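Local coordinates for holo-[acyl-carrier-protein] synthase (Neisseria meningitidis FAM18, PDB 5SUV) that belongs to the 4'-phosphopantetheinyl transferase superfamily, forms a three-chain assembly and binds coenzyme A, at residues A[26-31]-A[48-53]. Sequence-based numbering, arbitrary orientation.
Sequences AFAGRI and NYLAKR. With COA (coenzyme A), chain F.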
# COMPACT_ATOMS: atom_id res chain seq x y z
N ALA A 26 -14.90 23.56 9.95
CA ALA A 26 -15.36 22.50 10.84
C ALA A 26 -14.86 21.13 10.40
O ALA A 26 -14.77 20.21 11.23
CB ALA A 26 -16.89 22.49 10.89
N PHE A 27 -14.55 20.95 9.12
CA PHE A 27 -13.96 19.69 8.69
C PHE A 27 -12.60 19.50 9.36
O PHE A 27 -12.37 18.50 10.04
CB PHE A 27 -13.84 19.65 7.17
CG PHE A 27 -13.17 18.41 6.66
CD1 PHE A 27 -13.73 17.16 6.87
CD2 PHE A 27 -11.98 18.49 5.96
CE1 PHE A 27 -13.11 16.02 6.40
CE2 PHE A 27 -11.36 17.36 5.48
CZ PHE A 27 -11.93 16.12 5.69
N ALA A 28 -11.69 20.46 9.18
CA ALA A 28 -10.38 20.35 9.82
C ALA A 28 -10.53 20.20 11.33
O ALA A 28 -9.75 19.48 11.97
CB ALA A 28 -9.53 21.56 9.48
N GLY A 29 -11.51 20.89 11.91
CA GLY A 29 -11.73 20.77 13.34
C GLY A 29 -12.21 19.40 13.76
O GLY A 29 -12.05 19.01 14.92
N ARG A 30 -12.78 18.64 12.82
CA ARG A 30 -13.27 17.31 13.13
C ARG A 30 -12.17 16.26 12.95
O ARG A 30 -12.16 15.26 13.68
CB ARG A 30 -14.49 17.00 12.25
CG ARG A 30 -15.21 15.70 12.56
CD ARG A 30 -16.57 15.61 11.88
NE ARG A 30 -17.54 16.56 12.45
CZ ARG A 30 -17.95 17.69 11.86
NH1 ARG A 30 -17.51 18.04 10.66
NH2 ARG A 30 -18.83 18.47 12.49
N ILE A 31 -11.23 16.48 12.02
CA ILE A 31 -10.27 15.47 11.61
C ILE A 31 -8.94 15.60 12.34
O ILE A 31 -8.27 14.60 12.61
CB ILE A 31 -10.03 15.54 10.09
CG1 ILE A 31 -11.35 15.40 9.34
CG2 ILE A 31 -9.04 14.47 9.65
CD1 ILE A 31 -12.15 14.21 9.70
N ASN A 48 -3.28 19.57 1.03
CA ASN A 48 -2.41 18.41 1.10
C ASN A 48 -2.18 17.98 2.55
O ASN A 48 -2.06 16.79 2.85
CB ASN A 48 -1.08 18.72 0.41
CG ASN A 48 -0.13 17.54 0.38
OD1 ASN A 48 0.63 17.32 1.34
ND2 ASN A 48 -0.14 16.78 -0.72
N TYR A 49 -2.11 18.95 3.46
CA TYR A 49 -1.96 18.65 4.88
C TYR A 49 -3.16 17.86 5.40
O TYR A 49 -3.00 16.78 5.97
CB TYR A 49 -1.78 19.96 5.65
CG TYR A 49 -1.55 19.80 7.13
CD1 TYR A 49 -2.62 19.66 8.01
CD2 TYR A 49 -0.27 19.82 7.66
CE1 TYR A 49 -2.43 19.53 9.37
CE2 TYR A 49 -0.06 19.69 9.03
CZ TYR A 49 -1.14 19.54 9.88
OH TYR A 49 -0.95 19.41 11.24
N LEU A 50 -4.37 18.39 5.20
CA LEU A 50 -5.57 17.68 5.64
C LEU A 50 -5.68 16.32 4.97
O LEU A 50 -6.08 15.34 5.60
CB LEU A 50 -6.82 18.50 5.35
CG LEU A 50 -7.22 19.61 6.31
CD1 LEU A 50 -8.40 20.37 5.74
CD2 LEU A 50 -7.56 19.04 7.66
N ALA A 51 -5.36 16.24 3.67
CA ALA A 51 -5.49 14.98 2.95
C ALA A 51 -4.60 13.90 3.56
O ALA A 51 -5.04 12.76 3.76
CB ALA A 51 -5.16 15.18 1.47
N LYS A 52 -3.34 14.23 3.84
CA LYS A 52 -2.41 13.26 4.40
C LYS A 52 -2.86 12.81 5.79
O LYS A 52 -2.81 11.61 6.10
CB LYS A 52 -1.00 13.86 4.48
CG LYS A 52 -0.30 13.95 3.12
CD LYS A 52 1.14 14.42 3.23
CE LYS A 52 1.80 14.48 1.85
NZ LYS A 52 3.16 15.08 1.90
N ARG A 53 -3.30 13.75 6.62
CA ARG A 53 -3.78 13.38 7.95
C ARG A 53 -5.02 12.50 7.84
O ARG A 53 -5.12 11.48 8.53
CB ARG A 53 -4.07 14.64 8.78
CG ARG A 53 -2.88 15.56 9.00
CD ARG A 53 -1.64 14.80 9.41
NE ARG A 53 -0.62 15.66 10.03
CZ ARG A 53 0.23 16.43 9.35
NH1 ARG A 53 0.18 16.50 8.03
NH2 ARG A 53 1.13 17.15 10.01
N1A COA F . 11.58 8.37 5.57
C2A COA F . 10.34 7.94 5.31
N3A COA F . 9.37 8.62 4.77
C4A COA F . 9.68 9.97 4.46
C5A COA F . 10.94 10.58 4.70
C6A COA F . 11.86 9.71 5.26
N6A COA F . 13.07 10.15 5.52
N7A COA F . 10.98 11.78 4.32
C8A COA F . 9.77 11.99 3.86
N9A COA F . 8.95 10.92 3.92
C1B COA F . 7.60 10.85 3.52
C2B COA F . 6.72 11.98 4.28
O2B COA F . 5.56 11.48 4.83
C3B COA F . 6.40 12.86 3.08
O3B COA F . 5.21 13.46 3.15
P3B COA F . 4.96 14.43 4.63
O7A COA F . 3.99 15.25 4.03
O8A COA F . 4.48 13.43 5.60
O9A COA F . 6.33 14.93 4.83
C4B COA F . 6.39 11.77 1.99
O4B COA F . 7.57 11.10 2.20
C5B COA F . 6.34 12.33 0.61
O5B COA F . 6.14 11.22 -0.26
P1A COA F . 6.56 11.51 -1.76
O1A COA F . 5.82 12.67 -2.32
O2A COA F . 6.72 10.20 -2.44
O3A COA F . 8.02 12.18 -1.55
P2A COA F . 8.75 12.63 -2.83
O4A COA F . 8.67 11.66 -3.87
O5A COA F . 8.60 14.09 -3.17
O6A COA F . 10.30 12.51 -2.29
CBP COA F . 11.80 11.09 -1.19
CCP COA F . 10.54 11.20 -1.97
CDP COA F . 11.47 11.46 0.17
CEP COA F . 12.28 9.67 -1.17
CAP COA F . 12.95 11.99 -1.73
OAP COA F . 14.12 11.79 -1.03
C9P COA F . 13.33 11.73 -3.20
O9P COA F . 14.07 10.79 -3.45
N8P COA F . 12.87 12.63 -4.21
C7P COA F . 13.20 12.45 -5.67
C6P COA F . 14.55 11.81 -5.90
C5P COA F . 15.24 12.43 -7.10
O5P COA F . 16.39 12.72 -7.07
N4P COA F . 14.53 12.64 -8.28
C3P COA F . 15.20 13.25 -9.43
C2P COA F . 15.81 12.21 -10.33
S1P COA F . 17.65 12.15 -10.16
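The short helix 25-31 packs on the long helix 46-63 through a small buried apolar contact of this 4'-phosphopantetheinyl transferase superfamily fold, where L50 meets F27 and A28. L50 points toward the short helix and uses both of its methyl groups, CD1 and CD2. Its CD2 lies 3.7 Å from A28 CB and also approaches the backbone at A28 CA. Its CD1 sits 4.0 Å from F27 CD2, approaching the ring obliquely. F27 CB leaves the helix to one side, and with CG anti to the backbone N (chi1 177°) the ring reaches L50. The side chains of F27 and L50 run alongside one another in opposite senses. One ring face of F27 is packed by I31 of its own helix, with CG1 3.5 Å above the plane near the rim. No hydrogen bond joins the segments, and the nearest CA atoms are those of A28 and L50, 6.9 Å apart.

K52 extends from helix 46-63 to coenzyme A. A hydrogen bond from K52 NZ to coenzyme A O3B, 2.9 Å, is doubtful, because NZ lies too near a phosphate oxygen in the model. On the same helix, the R53 guanidinium lies over one face of the Y49 ring.

Helix 13-23 adds L19 and N20 beside F27, and N20 also touches L50. F40 and L32 from loops pack on L50. A51 and K52 touch V118 of strand 117-125, while K52 also meets M111 of strand 106-114.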